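Local coordinates for tRNA endonuclease VMS1 (Saccharomyces cerevisiae, PDB 5WHG), which cleaves polypeptidyl-tRNAs downstream of ribosome-associated quality control, releasing incompletely made polypeptides from stalled translation complexes for degradation, at residues 208-213 with 312-317; 342-347 with 358-363. All coordinates share one frame; numbering follows the deposited sequence.

Overall arrangement
Both contacts belong to the VLRF1 domain, the part that mediates binding to the 60S subunit. Contact 1 pairs two parallel strands in the middle of its mixed sheet; contact 2 packs the loop after strand 339-340 on the end of helix 351-362, which covers one face of that sheet. Their centres lie about 11 Å apart, and they touch. Phe342 of contact 2 reaches the sheet with CZ 3.6 Å from Phe314 CB, while Arg316 NE and Thr346 OG1 make a probable hydrogen bond. The inferred active-site residue, Gln267, falls in the unmodelled segment 259-289, which follows strand 247-255 at the sheet's edge, so its distance from either contact cannot be measured.

Contact 1 (208-213 with 312-317); sequences SALFMV and NIFIRA
Ala209, Phe211 and Val213 form the backbone pairing with 312-317, through five hydrogen bonds between parallel strands, their N-to-C directions 9° apart. Ala209 N gives to Asn312 O at 2.9 Å, and Val213 N to Arg316 O at 3.0 Å. Between them Phe314 N gives to Ala209 O, Phe211 N to Phe314 O, and Arg316 N to Phe211 O. Ser208, Leu210 and Met212 use their backbones on the other side, with strand 217-224. This is the centre of a mixed five-stranded sheet in the order 3-2-1-4-5, with the second strand antiparallel, as in the ribonuclease H-like fold. Apolar packing follows on both faces. On one, Ile313 CG2 meets the edge of the Phe211 ring, 4.0 Å from CD2, and Ala209 CB touches Ile313 CG1; helix 292-302 covers Phe211. On the other, Leu210 CD2 lies alongside Phe314, 4.0 Å from its CD2. There too selenomethionine Met212 crosses Arg316, whose chain turns at chi3 (70°) to bring one guanidinium face over Met212 CB, offset toward its rim, with NH2 4.0 Å from SE and NE probably bonding Thr346 OG1 of the loop after strand 339-340.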
# COMPACT_ATOMS: atom_id res chain seq x y z
N SER A 208 -1.08 4.17 1.27
CA SER A 208 -2.06 3.25 0.70
C SER A 208 -2.83 2.61 1.85
O SER A 208 -2.36 2.60 3.00
CB SER A 208 -1.39 2.16 -0.16
OG SER A 208 -0.75 2.73 -1.29
N ALA A 209 -4.01 2.08 1.54
CA ALA A 209 -4.80 1.37 2.55
C ALA A 209 -4.79 -0.14 2.30
O ALA A 209 -4.63 -0.59 1.17
CB ALA A 209 -6.23 1.92 2.60
N LEU A 210 -4.94 -0.92 3.37
CA LEU A 210 -4.98 -2.38 3.27
C LEU A 210 -6.08 -2.94 4.16
O LEU A 210 -6.14 -2.64 5.35
CB LEU A 210 -3.63 -3.01 3.67
CG LEU A 210 -2.32 -2.43 3.10
CD1 LEU A 210 -1.11 -3.01 3.84
CD2 LEU A 210 -2.19 -2.75 1.65
N PHE A 211 -6.95 -3.77 3.57
CA PHE A 211 -8.12 -4.33 4.23
C PHE A 211 -8.27 -5.80 3.84
O PHE A 211 -8.25 -6.13 2.65
CB PHE A 211 -9.38 -3.54 3.84
CG PHE A 211 -9.40 -2.13 4.39
CD1 PHE A 211 -9.56 -1.90 5.76
CD2 PHE A 211 -9.24 -1.03 3.55
CE1 PHE A 211 -9.57 -0.61 6.28
CE2 PHE A 211 -9.26 0.27 4.06
CZ PHE A 211 -9.42 0.48 5.43
N MSE A 212 -8.40 -6.67 4.84
CA MSE A 212 -8.83 -8.03 4.62
C MSE A 212 -9.94 -8.41 5.60
O MSE A 212 -9.84 -8.14 6.78
CB MSE A 212 -7.68 -9.01 4.81
CG MSE A 212 -6.46 -8.75 3.98
SE MSE A 212 -5.03 -9.92 4.61
CE MSE A 212 -3.53 -9.10 3.68
N VAL A 213 -10.98 -9.07 5.10
CA VAL A 213 -12.07 -9.55 5.95
C VAL A 213 -12.38 -10.97 5.52
O VAL A 213 -12.22 -11.33 4.35
CB VAL A 213 -13.34 -8.65 5.85
CG1 VAL A 213 -13.92 -8.68 4.47
CG2 VAL A 213 -14.40 -9.08 6.84
N ASN A 312 -3.71 3.72 -3.42
CA ASN A 312 -4.48 2.51 -3.65
C ASN A 312 -5.17 2.09 -2.37
O ASN A 312 -4.67 2.34 -1.26
CB ASN A 312 -3.61 1.37 -4.16
CG ASN A 312 -2.94 1.69 -5.49
OD1 ASN A 312 -3.59 1.86 -6.52
ND2 ASN A 312 -1.63 1.76 -5.47
N ILE A 313 -6.32 1.44 -2.53
CA ILE A 313 -7.03 0.80 -1.43
C ILE A 313 -7.18 -0.69 -1.80
O ILE A 313 -8.06 -1.05 -2.59
CB ILE A 313 -8.37 1.48 -1.16
CG1 ILE A 313 -8.13 2.95 -0.78
CG2 ILE A 313 -9.10 0.76 -0.05
CD1 ILE A 313 -9.34 3.89 -0.96
N PHE A 314 -6.33 -1.55 -1.22
CA PHE A 314 -6.35 -2.99 -1.47
C PHE A 314 -7.28 -3.70 -0.49
O PHE A 314 -7.12 -3.58 0.73
CB PHE A 314 -4.94 -3.58 -1.35
CG PHE A 314 -4.03 -3.20 -2.49
CD1 PHE A 314 -4.24 -3.69 -3.77
CD2 PHE A 314 -2.97 -2.32 -2.28
CE1 PHE A 314 -3.41 -3.31 -4.82
CE2 PHE A 314 -2.13 -1.94 -3.33
CZ PHE A 314 -2.36 -2.43 -4.60
N ILE A 315 -8.24 -4.45 -1.02
CA ILE A 315 -9.27 -5.12 -0.22
C ILE A 315 -9.34 -6.58 -0.63
O ILE A 315 -9.46 -6.89 -1.82
CB ILE A 315 -10.65 -4.48 -0.40
CG1 ILE A 315 -10.58 -2.97 -0.23
CG2 ILE A 315 -11.65 -5.04 0.63
CD1 ILE A 315 -11.96 -2.34 -0.08
N ARG A 316 -9.30 -7.48 0.35
CA ARG A 316 -9.67 -8.87 0.11
C ARG A 316 -10.95 -9.19 0.87
O ARG A 316 -10.98 -9.12 2.11
CB ARG A 316 -8.59 -9.88 0.53
CG ARG A 316 -9.22 -11.29 0.44
CD ARG A 316 -8.27 -12.45 0.38
NE ARG A 316 -7.53 -12.70 1.63
CZ ARG A 316 -8.07 -12.93 2.83
NH1 ARG A 316 -9.39 -12.95 3.02
NH2 ARG A 316 -7.27 -13.14 3.86
N ALA A 317 -11.98 -9.57 0.12
CA ALA A 317 -13.26 -10.01 0.70
C ALA A 317 -13.88 -10.98 -0.31
O ALA A 317 -14.61 -10.56 -1.22
CB ALA A 317 -14.17 -8.83 0.98

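Contact 2 (342-347 with 358-363); sequences FPFTTN and WCELSY
The Phe344 ring takes Glu360 on one face, where CG sits over the middle, 3.4 Å above the plane. This is a CH-pi contact, with CG 15° off the ring normal as seen from the centroid. Phe342 CB lies on the opposite face, displaced toward the rim, and Leu361 CG meets the edge, 3.7 Å from Phe344 CZ. With CG placed between the backbone N and the carbonyl carbon (chi1 39°), Phe344 extends its ring toward the helix, and the Phe344 and Glu360 side chains slide past each other in opposite directions. Glu360 CG stands anti to the backbone N, and a bend at chi2 turns the carboxylate steeply to the ring, their planes 76° apart. The aliphatic part of Glu360 packs on the ring, while OE1 is bound to Tyr179 OH and salt-bridged to Lys365. Leu361 is the apolar partner shared by three successive loop residues. Its CD2 is 3.7 Å from Pro343 CD, and its CD1 approaches Phe342 CD1 at 4.2 Å. With the ring of Phe344 cut back to an alanine, Glu360 CG and Phe342 CB would probably face each other across a gap, and Leu361 CG would lose the ring edge beside it. Near its end the helix is also tied to itself, Ser362 OG giving a 2.7 Å hydrogen bond to Trp358 O. The whole contact lies between the two sheets of the chain: Phe342 and Trp358 rest on strand 207-214, and Leu361 touches Phe314 of strand 313-316, whereas Phe344 and Glu360 face the four-stranded antiparallel sheet, both meeting Tyr179 of strand 176-179, and Glu360 also Lys365 of strand 365-366.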
# COMPACT_ATOMS: atom_id res chain seq x y z
N PHE A 342 -6.03 -7.75 -3.99
CA PHE A 342 -4.65 -8.18 -3.87
C PHE A 342 -4.31 -9.13 -5.01
O PHE A 342 -5.02 -10.13 -5.20
CB PHE A 342 -4.41 -8.87 -2.53
CG PHE A 342 -4.42 -7.95 -1.34
CD1 PHE A 342 -3.24 -7.36 -0.90
CD2 PHE A 342 -5.58 -7.72 -0.63
CE1 PHE A 342 -3.22 -6.55 0.22
CE2 PHE A 342 -5.58 -6.89 0.51
CZ PHE A 342 -4.40 -6.31 0.93
N PRO A 343 -3.26 -8.88 -5.79
CA PRO A 343 -2.94 -9.77 -6.91
C PRO A 343 -2.29 -11.09 -6.50
O PRO A 343 -1.55 -11.70 -7.28
CB PRO A 343 -1.99 -8.92 -7.77
CG PRO A 343 -1.33 -8.03 -6.78
CD PRO A 343 -2.39 -7.69 -5.76
N PHE A 344 -2.56 -11.56 -5.29
CA PHE A 344 -2.02 -12.82 -4.82
C PHE A 344 -2.86 -13.28 -3.65
O PHE A 344 -3.45 -12.46 -2.94
CB PHE A 344 -0.56 -12.68 -4.39
CG PHE A 344 -0.30 -11.41 -3.67
CD1 PHE A 344 -0.63 -11.28 -2.34
CD2 PHE A 344 0.24 -10.32 -4.35
CE1 PHE A 344 -0.42 -10.09 -1.67
CE2 PHE A 344 0.46 -9.13 -3.70
CZ PHE A 344 0.12 -9.01 -2.35
N THR A 345 -2.92 -14.60 -3.44
CA THR A 345 -3.69 -15.10 -2.32
C THR A 345 -3.08 -14.63 -1.00
O THR A 345 -1.88 -14.35 -0.91
CB THR A 345 -3.78 -16.62 -2.33
OG1 THR A 345 -2.47 -17.16 -2.16
CG2 THR A 345 -4.37 -17.09 -3.64
N THR A 346 -3.93 -14.56 0.02
CA THR A 346 -3.53 -14.08 1.33
C THR A 346 -4.23 -14.91 2.40
O THR A 346 -5.24 -15.57 2.13
CB THR A 346 -3.87 -12.60 1.50
OG1 THR A 346 -5.17 -12.35 0.96
CG2 THR A 346 -2.85 -11.75 0.77
N ASN A 347 -3.68 -14.86 3.61
CA ASN A 347 -4.08 -15.78 4.68
C ASN A 347 -5.23 -15.26 5.54
O ASN A 347 -6.25 -14.81 5.02
CB ASN A 347 -2.88 -16.08 5.57
CG ASN A 347 -2.00 -17.16 4.99
OD1 ASN A 347 -2.07 -18.32 5.40
ND2 ASN A 347 -1.16 -16.78 4.01
N TRP A 358 1.85 -6.26 2.17
CA TRP A 358 2.52 -5.03 1.75
C TRP A 358 3.92 -5.30 1.23
O TRP A 358 4.31 -4.80 0.17
CB TRP A 358 2.57 -4.00 2.88
CG TRP A 358 3.17 -2.70 2.41
CD1 TRP A 358 4.32 -2.12 2.84
CD2 TRP A 358 2.65 -1.84 1.37
NE1 TRP A 358 4.55 -0.94 2.16
CE2 TRP A 358 3.55 -0.75 1.25
CE3 TRP A 358 1.52 -1.89 0.55
CZ2 TRP A 358 3.34 0.29 0.32
CZ3 TRP A 358 1.32 -0.86 -0.38
CH2 TRP A 358 2.23 0.22 -0.47
N CYS A 359 4.71 -6.09 1.96
CA CYS A 359 6.06 -6.39 1.49
C CYS A 359 6.02 -7.11 0.15
O CYS A 359 6.87 -6.88 -0.71
CB CYS A 359 6.83 -7.22 2.51
SG CYS A 359 7.30 -6.33 4.00
N GLU A 360 5.01 -7.96 -0.05
CA GLU A 360 4.80 -8.65 -1.32
C GLU A 360 4.44 -7.69 -2.46
O GLU A 360 4.72 -7.99 -3.63
CB GLU A 360 3.71 -9.70 -1.16
CG GLU A 360 3.36 -10.45 -2.42
CD GLU A 360 4.57 -11.09 -3.05
OE1 GLU A 360 4.72 -10.98 -4.28
OE2 GLU A 360 5.39 -11.68 -2.30
N LEU A 361 3.80 -6.54 -2.18
CA LEU A 361 3.49 -5.59 -3.24
C LEU A 361 4.59 -4.56 -3.48
O LEU A 361 4.69 -4.02 -4.59
CB LEU A 361 2.20 -4.83 -2.93
CG LEU A 361 0.81 -5.48 -2.98
CD1 LEU A 361 -0.15 -4.73 -2.07
CD2 LEU A 361 0.28 -5.49 -4.41
N SER A 362 5.42 -4.28 -2.49
CA SER A 362 6.24 -3.09 -2.50
C SER A 362 7.71 -3.35 -2.81
O SER A 362 8.50 -2.40 -2.84
CB SER A 362 6.09 -2.36 -1.16
OG SER A 362 6.48 -3.19 -0.08
N TYR A 363 8.10 -4.60 -3.07
CA TYR A 363 9.47 -4.93 -3.43
C TYR A 363 9.49 -5.55 -4.82
O TYR A 363 8.65 -6.40 -5.15
CB TYR A 363 10.13 -5.89 -2.44
CG TYR A 363 10.47 -5.26 -1.12
CD1 TYR A 363 9.51 -5.14 -0.10
CD2 TYR A 363 11.76 -4.77 -0.87
CE1 TYR A 363 9.82 -4.56 1.11
CE2 TYR A 363 12.08 -4.19 0.35
CZ TYR A 363 11.10 -4.08 1.33
OH TYR A 363 11.39 -3.50 2.54